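Local coordinates for protein UDP-D-quinovosamine 4-dehydrogenase (Vibrio fischeri, PDB 3NKL) that probably acts as a membrane-bound oxidoreductase and lyase on a UDP-linked sugar, here represented by a Rossmann-like domain of the whole protein, at residues Lys5-Tyr10 against Ile66-Leu71; Ala20-Gln25 against Leu109-Leu114; Pro31-Asp36 against Thr50-Lys55. All coordinates share one frame; numbering follows the deposited sequence. Where two conformers were deposited one is given.

Overall arrangement
Interaction 1 is the centre of a Rossmann-like sheet, interaction 3 its flank and interaction 2 a lateral contact of the helix covering one face. Interactions 1 and 3 have centres about 10 Å apart and join through adjacent strands 5-10 and 29-35, with I9 O 2.8 Å from I35 N. Interaction 2 lies about 13 Å from interaction 1, centre to centre, and meets it where L23 CD1 packs 3.4 Å from L70 CD1. G11, G13 and G16, in the turn after strand 5-10 and the first turn of helix 14-25, fit a glycine pattern like that of dinucleotide-binding folds; D36 of interaction 3 touches these residues. The sulfate beside R53 probably came from the crystallisation liquor.

Interaction 1 of 3, residues Lys5-Tyr10 against Ile66-Leu71; sequences KKVLIY and ISTVLL
L8 and I66 meet where the parallel strands 5-10 and 68-71, neighbours at the middle of a Rossmann-like sheet, begin to pair. The L8 side chain crosses that of I66 at about a right angle, and CD2 of L8 lies 3.6 Å from CD1 of I66. The backbone N of L8, buried here, has no partner in the model. The alternation of the strands sends V7, I9, T68 and L70 to the face under helix 14-25, and L8, Y10, V69 and L71 to the face under helix 78-89. On the first face V7 and T68 run side by side, with V7 CG1 4.1 Å from T68 CG2. V7 CG2, set between the backbone N and the carbonyl carbon (CG1 chi1 -55°), reaches onward to CD1 of L70. On the second face Y10 and L71 also point the same way; L71 CD2 approaches Y10 CB to 3.6 Å and comes obliquely to the ring. The Y10 ring then leans off the contact, since CG is turned away from the backbone N (chi1 -152°), and its OH is hydrogen-bonded to D37. Two bonds join the backbones: L70 N to L8 O at 2.9 Å, and Y10 N to L70 O at 2.8 Å, so L70 uses both its N-H and its carbonyl on the same partner strand. At the other end K6 and S67 are joined through water 1, which donates to K6 O at 2.6 Å and accepts from S67 N at 2.8 Å.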
loop_
_atom_site.group_PDB
_atom_site.type_symbol
_atom_site.label_atom_id
_atom_site.label_comp_id
_atom_site.label_asym_id
_atom_site.label_seq_id
_atom_site.Cartn_x
_atom_site.Cartn_y
_atom_site.Cartn_z
ATOM N N LYS B 5 11.680 -17.751 -13.650
ATOM C CA LYS B 5 10.444 -17.395 -14.335
ATOM C C LYS B 5 10.157 -15.894 -14.231
ATOM O O LYS B 5 10.127 -15.331 -13.141
ATOM C CB LYS B 5 9.283 -18.193 -13.756
ATOM C CG LYS B 5 8.185 -18.450 -14.744
ATOM C CD LYS B 5 7.582 -19.833 -14.532
ATOM C CE LYS B 5 6.772 -19.891 -13.246
ATOM N NZ LYS B 5 5.941 -21.128 -13.159
ATOM N N LYS B 6 9.944 -15.244 -15.364
ATOM C CA LYS B 6 9.724 -13.801 -15.354
ATOM C C LYS B 6 8.293 -13.446 -14.946
ATOM O O LYS B 6 7.331 -14.042 -15.429
ATOM C CB LYS B 6 10.049 -13.216 -16.721
ATOM C CG LYS B 6 11.552 -13.354 -17.067
ATOM C CD LYS B 6 11.869 -12.622 -18.340
ATOM C CE LYS B 6 13.246 -13.006 -18.863
ATOM N NZ LYS B 6 13.343 -12.714 -20.325
ATOM N N VAL B 7 8.151 -12.485 -14.046
ATOM C CA VAL B 7 6.808 -12.067 -13.618
ATOM C C VAL B 7 6.693 -10.560 -13.571
ATOM O O VAL B 7 7.700 -9.853 -13.498
ATOM C CB VAL B 7 6.486 -12.537 -12.185
ATOM C CG1 VAL B 7 6.651 -14.051 -12.048
ATOM C CG2 VAL B 7 7.378 -11.819 -11.202
ATOM N N LEU B 8 5.456 -10.063 -13.582
ATOM C CA LEU B 8 5.193 -8.711 -13.140
ATOM C C LEU B 8 4.619 -8.778 -11.735
ATOM O O LEU B 8 3.923 -9.745 -11.381
ATOM C CB LEU B 8 4.168 -8.007 -14.032
ATOM C CG LEU B 8 4.482 -7.904 -15.526
ATOM C CD1 LEU B 8 3.283 -7.316 -16.251
ATOM C CD2 LEU B 8 5.718 -7.032 -15.727
ATOM N N ILE B 9 4.889 -7.744 -10.947
ATOM C CA ILE B 9 4.263 -7.620 -9.625
ATOM C C ILE B 9 3.270 -6.481 -9.683
ATOM O O ILE B 9 3.630 -5.345 -10.010
ATOM C CB ILE B 9 5.291 -7.324 -8.524
ATOM C CG1 ILE B 9 6.244 -8.517 -8.369
ATOM C CG2 ILE B 9 4.578 -6.946 -7.193
ATOM C CD1 ILE B 9 7.354 -8.286 -7.365
ATOM N N TYR B 10 2.005 -6.793 -9.403
ATOM C CA TYR B 10 0.966 -5.782 -9.391
ATOM C C TYR B 10 0.933 -5.230 -7.970
ATOM O O TYR B 10 0.573 -5.944 -7.043
ATOM C CB TYR B 10 -0.386 -6.416 -9.743
ATOM C CG TYR B 10 -1.382 -5.488 -10.395
ATOM C CD1 TYR B 10 -1.907 -4.391 -9.710
ATOM C CD2 TYR B 10 -1.805 -5.708 -11.703
ATOM C CE1 TYR B 10 -2.824 -3.542 -10.306
ATOM C CE2 TYR B 10 -2.732 -4.864 -12.306
ATOM C CZ TYR B 10 -3.222 -3.788 -11.614
ATOM O OH TYR B 10 -4.134 -2.970 -12.232
ATOM N N ILE B 66 5.792 -12.952 -20.410
ATOM C CA ILE B 66 5.375 -13.185 -19.029
ATOM C C ILE B 66 4.105 -14.040 -18.992
ATOM O O ILE B 66 3.134 -13.734 -19.663
ATOM C CB ILE B 66 5.159 -11.838 -18.296
ATOM C CG1 ILE B 66 6.525 -11.228 -17.938
ATOM C CG2 ILE B 66 4.318 -12.047 -17.018
ATOM C CD1 ILE B 66 6.536 -9.746 -17.865
ATOM N N SER B 67 4.100 -15.120 -18.220
ATOM C CA SER B 67 2.883 -15.914 -18.143
ATOM C C SER B 67 2.346 -16.012 -16.723
ATOM O O SER B 67 1.442 -16.781 -16.470
ATOM C CB SER B 67 3.102 -17.319 -18.718
ATOM O OG SER B 67 4.118 -17.986 -18.013
ATOM N N THR B 68 2.921 -15.235 -15.813
ATOM C CA THR B 68 2.508 -15.236 -14.401
ATOM C C THR B 68 2.596 -13.821 -13.854
ATOM O O THR B 68 3.608 -13.146 -14.046
ATOM C CB THR B 68 3.414 -16.158 -13.556
ATOM O OG1 THR B 68 3.257 -17.507 -13.995
ATOM C CG2 THR B 68 3.060 -16.086 -12.089
ATOM N N VAL B 69 1.532 -13.371 -13.180
ATOM C CA VAL B 69 1.529 -12.065 -12.545
ATOM C C VAL B 69 1.216 -12.261 -11.068
ATOM O O VAL B 69 0.325 -13.033 -10.714
ATOM C CB VAL B 69 0.528 -11.098 -13.236
ATOM C CG1 VAL B 69 0.338 -9.811 -12.410
ATOM C CG2 VAL B 69 1.011 -10.783 -14.674
ATOM N N LEU B 70 1.987 -11.604 -10.208
ATOM C CA LEU B 70 1.834 -11.744 -8.763
ATOM C C LEU B 70 1.160 -10.509 -8.175
ATOM O O LEU B 70 1.599 -9.385 -8.410
ATOM C CB LEU B 70 3.208 -11.924 -8.114
ATOM C CG LEU B 70 4.121 -13.002 -8.712
ATOM C CD1 LEU B 70 5.387 -13.086 -7.858
ATOM C CD2 LEU B 70 3.416 -14.334 -8.765
ATOM N N LEU B 71 0.116 -10.711 -7.385
ATOM C CA LEU B 71 -0.606 -9.583 -6.790
ATOM C C LEU B 71 -0.052 -9.265 -5.412
ATOM O O LEU B 71 0.004 -10.136 -4.548
ATOM C CB LEU B 71 -2.089 -9.896 -6.653
ATOM C CG LEU B 71 -2.824 -10.229 -7.954
ATOM C CD1 LEU B 71 -4.291 -10.438 -7.659
ATOM C CD2 LEU B 71 -2.656 -9.116 -8.972
HETATM O O HOH W 1 6.372 -15.998 -16.844
#

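Interaction 2 of 3, residues Ala20-Gln25 against Leu109-Leu114; sequences ANMLRQ and LSIGQL
M22, a selenomethionine, lays its side chain over the backbone of G112 and ends on I111. Its CG sits 3.8 Å from G112 CA; G112 has no side chain, and its CA is the atom touched. Bends at chi2 (87°) and chi3 (55°) then fold the chain round, and CE comes to rest 3.5 Å from I111 CB, with I111 CG2 also near; the two side chains cross at about a right angle. Two conformers of M22 were modelled, so these contacts hold for one of them and are less certain. Deeper in, L23 CD2 barely reaches L114 CD1, 4.5 Å away, and both leucines also lean on L70 of strand 68-71. The contact is small and apolar, without a hydrogen bond between the two segments. The loop side is shaped instead by bonds of its own. S110 to Q113 form a type I beta turn, closed by Q113 N on S110 O at 3.1 Å. S110 OG accepts from G112 N at 3.0 Å, an ST turn, while S110 N donates to Q113 OE1 at 3.0 Å. These bonds hold G112 in the turn that meets M22. Helix 14-25, the first helix of a Rossmann-like fold, is thus touched on its side by the connection from helix 101-105 to strand 115-116, the antiparallel edge strand.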
loop_
_atom_site.group_PDB
_atom_site.type_symbol
_atom_site.label_atom_id
_atom_site.label_comp_id
_atom_site.label_asym_id
_atom_site.label_seq_id
_atom_site.Cartn_x
_atom_site.Cartn_y
_atom_site.Cartn_z
ATOM N N ALA B 20 9.211 -8.161 -3.996
ATOM C CA ALA B 20 10.242 -8.172 -5.028
ATOM C C ALA B 20 11.597 -8.570 -4.428
ATOM O O ALA B 20 12.392 -9.223 -5.084
ATOM C CB ALA B 20 10.323 -6.831 -5.747
ATOM N N ASN B 21 11.850 -8.193 -3.174
ATOM C CA ASN B 21 13.083 -8.627 -2.490
ATOM C C ASN B 21 13.064 -10.100 -2.121
ATOM O O ASN B 21 14.065 -10.795 -2.264
ATOM C CB ASN B 21 13.326 -7.813 -1.220
ATOM C CG ASN B 21 13.752 -6.401 -1.510
ATOM O OD1 ASN B 21 13.702 -5.538 -0.634
ATOM N ND2 ASN B 21 14.176 -6.152 -2.739
HETATM N N MSE B 22 11.931 -10.557 -1.600
HETATM C CA MSE B 22 11.701 -11.972 -1.367
HETATM C C MSE B 22 12.138 -12.705 -2.632
HETATM O O MSE B 22 13.041 -13.547 -2.604
HETATM C CB MSE B 22 10.210 -12.220 -1.134
HETATM C CG MSE B 22 9.869 -13.341 -0.164
HETATM SE SE MSE B 22 9.843 -12.617 1.630
HETATM C CE MSE B 22 8.562 -11.179 1.330
ATOM N N LEU B 23 11.506 -12.352 -3.749
ATOM C CA LEU B 23 11.756 -13.023 -5.047
ATOM C C LEU B 23 13.183 -12.860 -5.576
ATOM O O LEU B 23 13.824 -13.835 -5.986
ATOM C CB LEU B 23 10.801 -12.481 -6.113
ATOM C CG LEU B 23 9.311 -12.489 -5.770
ATOM C CD1 LEU B 23 8.501 -12.085 -6.975
ATOM C CD2 LEU B 23 8.859 -13.859 -5.274
ATOM N N ARG B 24 13.654 -11.616 -5.623
ATOM C CA ARG B 24 14.909 -11.305 -6.300
ATOM C C ARG B 24 16.083 -12.007 -5.650
ATOM O O ARG B 24 17.046 -12.372 -6.324
ATOM C CB ARG B 24 15.162 -9.803 -6.340
ATOM C CG ARG B 24 15.276 -9.246 -7.738
ATOM C CD ARG B 24 16.121 -8.000 -7.728
ATOM N NE ARG B 24 15.679 -7.097 -6.677
ATOM C CZ ARG B 24 14.588 -6.352 -6.766
ATOM N NH1 ARG B 24 14.240 -5.551 -5.771
ATOM N NH2 ARG B 24 13.846 -6.413 -7.860
ATOM N N GLN B 25 15.999 -12.197 -4.341
ATOM C CA GLN B 25 17.017 -12.940 -3.616
ATOM C C GLN B 25 16.847 -14.422 -3.917
ATOM O O GLN B 25 17.799 -15.197 -3.838
ATOM C CB GLN B 25 16.894 -12.706 -2.106
ATOM C CG GLN B 25 15.810 -13.546 -1.425
ATOM C CD GLN B 25 15.687 -13.261 0.064
ATOM O OE1 GLN B 25 16.611 -12.738 0.683
ATOM N NE2 GLN B 25 14.543 -13.606 0.642
ATOM N N LEU B 109 1.156 -15.136 8.359
ATOM C CA LEU B 109 1.594 -15.631 7.054
ATOM C C LEU B 109 2.676 -14.694 6.519
ATOM O O LEU B 109 2.663 -13.506 6.804
ATOM C CB LEU B 109 0.418 -15.697 6.076
ATOM C CG LEU B 109 -0.765 -16.601 6.419
ATOM C CD1 LEU B 109 -1.784 -16.572 5.285
ATOM C CD2 LEU B 109 -0.300 -18.066 6.667
ATOM N N SER B 110 3.602 -15.233 5.738
ATOM C CA SER B 110 4.668 -14.432 5.140
ATOM C C SER B 110 4.221 -13.852 3.801
ATOM O O SER B 110 3.428 -14.463 3.087
ATOM C CB SER B 110 5.894 -15.321 4.908
ATOM O OG SER B 110 6.791 -14.720 3.996
ATOM N N ILE B 111 4.734 -12.677 3.455
ATOM C CA ILE B 111 4.458 -12.074 2.154
ATOM C C ILE B 111 4.886 -12.997 1.009
ATOM O O ILE B 111 4.327 -12.956 -0.090
ATOM C CB ILE B 111 5.150 -10.691 2.039
ATOM C CG1 ILE B 111 4.492 -9.699 2.995
ATOM C CG2 ILE B 111 5.007 -10.106 0.639
ATOM C CD1 ILE B 111 5.088 -8.312 2.917
ATOM N N GLY B 112 5.867 -13.853 1.269
ATOM C CA GLY B 112 6.358 -14.730 0.218
ATOM C C GLY B 112 5.447 -15.912 -0.081
ATOM O O GLY B 112 5.707 -16.645 -1.016
ATOM N N GLN B 113 4.403 -16.136 0.722
ATOM C CA GLN B 113 3.499 -17.264 0.442
ATOM C C GLN B 113 2.549 -16.860 -0.681
ATOM O O GLN B 113 1.699 -15.980 -0.511
ATOM C CB GLN B 113 2.712 -17.674 1.695
ATOM C CG GLN B 113 3.584 -18.234 2.831
ATOM C CD GLN B 113 2.763 -18.656 4.050
ATOM O OE1 GLN B 113 2.913 -18.102 5.140
ATOM N NE2 GLN B 113 1.908 -19.663 3.869
ATOM N N LEU B 114 2.687 -17.499 -1.832
ATOM C CA LEU B 114 1.927 -17.102 -3.014
ATOM C C LEU B 114 0.867 -18.150 -3.307
ATOM O O LEU B 114 1.196 -19.316 -3.512
ATOM C CB LEU B 114 2.876 -17.006 -4.220
ATOM C CG LEU B 114 3.898 -15.860 -4.166
ATOM C CD1 LEU B 114 4.901 -15.995 -5.299
ATOM C CD2 LEU B 114 3.181 -14.500 -4.224
#

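Interaction 3 of 3, residues Pro31-Asp36 against Thr50-Lys55; sequences PIAFID and TIYRPK. With SO4 (sulfate ion), chain K.
Y52 packs against A33 and I35 and passes the carbonyl of F34, where the second strand of a Rossmann-like sheet, 29-35, pairs in parallel with its outer neighbour, 49-52. Its CB lies 4.3 Å from I35 CD1 and also near F34 O. CG lies anti to the carbonyl carbon (chi1 -59°), which turns the ring edge to the other strand: CD2 passes F34 O and A33 CB, and CE2 packs 3.8 Å from A33 CB, which lies in the ring plane. At the tip, OH is 3.1 Å from OG1 of T50. The backbones pair through F34 N to T50 O, Y52 N to F34 O and D36 N to Y52 O, all 2.9 to 3.0 Å, while water 2 links I32 O to T50 N. Past the strand, I35 CG2 packs 3.7 Å from P54 CA. Beside R53 and K55 a sulfate takes a weak bond from R53 NH2 at its O3, and K55 N points to O1, whose place is less sure. D36, just past its strand, accepts at OD1 from A12 N in the glycine-rich turn and at OD2 from D38 N. Strand 5-10 lies beside strand 29-35, helix 57-64 covers I35 and Y52, and helix 14-25 packs against F34.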
loop_
_atom_site.group_PDB
_atom_site.type_symbol
_atom_site.label_atom_id
_atom_site.label_comp_id
_atom_site.label_asym_id
_atom_site.label_seq_id
_atom_site.Cartn_x
_atom_site.Cartn_y
_atom_site.Cartn_z
ATOM N N PRO B 31 11.237 -10.577 -10.853
ATOM C CA PRO B 31 10.291 -9.506 -11.162
ATOM C C PRO B 31 10.878 -8.592 -12.238
ATOM O O PRO B 31 11.946 -8.026 -12.039
ATOM C CB PRO B 31 10.130 -8.775 -9.815
ATOM C CG PRO B 31 11.367 -9.081 -9.056
ATOM C CD PRO B 31 11.902 -10.395 -9.548
ATOM N N ILE B 32 10.192 -8.480 -13.370
ATOM C CA ILE B 32 10.645 -7.661 -14.492
ATOM C C ILE B 32 10.312 -6.190 -14.300
ATOM O O ILE B 32 11.098 -5.305 -14.650
ATOM C CB ILE B 32 9.954 -8.121 -15.790
ATOM C CG1 ILE B 32 10.375 -9.549 -16.126
ATOM C CG2 ILE B 32 10.263 -7.173 -16.932
ATOM C CD1 ILE B 32 11.854 -9.731 -16.197
ATOM N N ALA B 33 9.129 -5.942 -13.751
ATOM C CA ALA B 33 8.609 -4.587 -13.575
ATOM C C ALA B 33 7.446 -4.672 -12.616
ATOM O O ALA B 33 6.940 -5.779 -12.360
ATOM C CB ALA B 33 8.135 -4.033 -14.908
ATOM N N PHE B 34 7.024 -3.515 -12.097
ATOM C CA PHE B 34 5.817 -3.397 -11.300
ATOM C C PHE B 34 4.693 -2.820 -12.141
ATOM O O PHE B 34 4.931 -2.041 -13.059
ATOM C CB PHE B 34 6.020 -2.414 -10.126
ATOM C CG PHE B 34 6.957 -2.904 -9.068
ATOM C CD1 PHE B 34 8.282 -2.499 -9.054
ATOM C CD2 PHE B 34 6.507 -3.756 -8.067
ATOM C CE1 PHE B 34 9.140 -2.938 -8.060
ATOM C CE2 PHE B 34 7.360 -4.203 -7.070
ATOM C CZ PHE B 34 8.670 -3.793 -7.061
ATOM N N ILE B 35 3.467 -3.184 -11.802
ATOM C CA ILE B 35 2.292 -2.480 -12.284
ATOM C C ILE B 35 1.653 -1.791 -11.070
ATOM O O ILE B 35 1.573 -2.388 -9.995
ATOM C CB ILE B 35 1.279 -3.451 -12.903
ATOM C CG1 ILE B 35 1.911 -4.191 -14.085
ATOM C CG2 ILE B 35 0.026 -2.702 -13.382
ATOM C CD1 ILE B 35 2.118 -3.301 -15.308
ATOM N N ASP B 36 1.223 -0.543 -11.230
ATOM C CA ASP B 36 0.524 0.172 -10.145
ATOM C C ASP B 36 -0.530 1.134 -10.699
ATOM O O ASP B 36 -0.267 1.855 -11.664
ATOM C CB ASP B 36 1.522 0.936 -9.272
ATOM C CG ASP B 36 0.928 1.323 -7.905
ATOM O OD1 ASP B 36 1.273 0.672 -6.896
ATOM O OD2 ASP B 36 0.112 2.267 -7.846
ATOM N N THR B 50 11.344 -0.626 -13.007
ATOM C CA THR B 50 10.409 0.471 -13.219
ATOM C C THR B 50 8.935 0.063 -13.031
ATOM O O THR B 50 8.575 -1.122 -13.116
ATOM C CB THR B 50 10.722 1.310 -14.505
ATOM O OG1 THR B 50 9.621 1.278 -15.418
ATOM C CG2 THR B 50 11.989 0.827 -15.179
ATOM N N ILE B 51 8.116 1.062 -12.720
ATOM C CA ILE B 51 6.707 0.910 -12.377
ATOM C C ILE B 51 5.866 1.466 -13.516
ATOM O O ILE B 51 6.169 2.538 -14.029
ATOM C CB ILE B 51 6.366 1.727 -11.108
ATOM C CG1 ILE B 51 7.197 1.276 -9.911
ATOM C CG2 ILE B 51 4.899 1.598 -10.754
ATOM C CD1 ILE B 51 7.007 2.166 -8.698
ATOM N N TYR B 52 4.817 0.752 -13.918
ATOM C CA TYR B 52 3.999 1.191 -15.047
ATOM C C TYR B 52 2.518 1.162 -14.704
ATOM O O TYR B 52 2.073 0.335 -13.914
ATOM C CB TYR B 52 4.209 0.299 -16.282
ATOM C CG TYR B 52 5.623 0.230 -16.792
ATOM C CD1 TYR B 52 6.072 1.117 -17.762
ATOM C CD2 TYR B 52 6.510 -0.724 -16.314
ATOM C CE1 TYR B 52 7.369 1.051 -18.245
ATOM C CE2 TYR B 52 7.807 -0.802 -16.794
ATOM C CZ TYR B 52 8.228 0.096 -17.754
ATOM O OH TYR B 52 9.514 0.038 -18.217
ATOM N N ARG B 53 1.758 2.050 -15.333
ATOM C CA ARG B 53 0.310 2.046 -15.205
ATOM C C ARG B 53 -0.223 0.798 -15.902
ATOM O O ARG B 53 0.444 0.236 -16.794
ATOM C CB ARG B 53 -0.282 3.309 -15.846
ATOM C CG ARG B 53 0.054 3.420 -17.340
ATOM C CD ARG B 53 -1.119 3.944 -18.172
ATOM N NE ARG B 53 -1.080 5.384 -18.394
ATOM C CZ ARG B 53 -2.158 6.138 -18.602
ATOM N NH1 ARG B 53 -2.027 7.442 -18.798
ATOM N NH2 ARG B 53 -3.367 5.593 -18.603
ATOM N N PRO B 54 -1.426 0.355 -15.507
ATOM C CA PRO B 54 -1.951 -0.938 -15.968
ATOM C C PRO B 54 -2.177 -0.993 -17.479
ATOM O O PRO B 54 -2.320 -2.075 -18.033
ATOM C CB PRO B 54 -3.294 -1.060 -15.244
ATOM C CG PRO B 54 -3.218 -0.104 -14.094
ATOM C CD PRO B 54 -2.285 0.988 -14.485
ATOM N N LYS B 55 -2.244 0.159 -18.132
ATOM C CA LYS B 55 -2.371 0.190 -19.584
ATOM C C LYS B 55 -1.190 -0.518 -20.240
ATOM O O LYS B 55 -1.290 -1.004 -21.369
ATOM C CB LYS B 55 -2.461 1.648 -20.077
ATOM C CG LYS B 55 -2.317 1.829 -21.587
ATOM C CD LYS B 55 -2.536 3.306 -21.966
ATOM C CE LYS B 55 -2.268 3.592 -23.447
ATOM N NZ LYS B 55 -2.388 5.058 -23.759
HETATM S S SO4 K . -4.783 2.802 -16.905
HETATM O O1 SO4 K . -3.339 2.640 -17.009
HETATM O O2 SO4 K . -5.152 3.078 -15.508
HETATM O O3 SO4 K . -5.184 3.936 -17.744
HETATM O O4 SO4 K . -5.467 1.590 -17.362
HETATM O O HOH W 2 11.734 -2.582 -14.830
#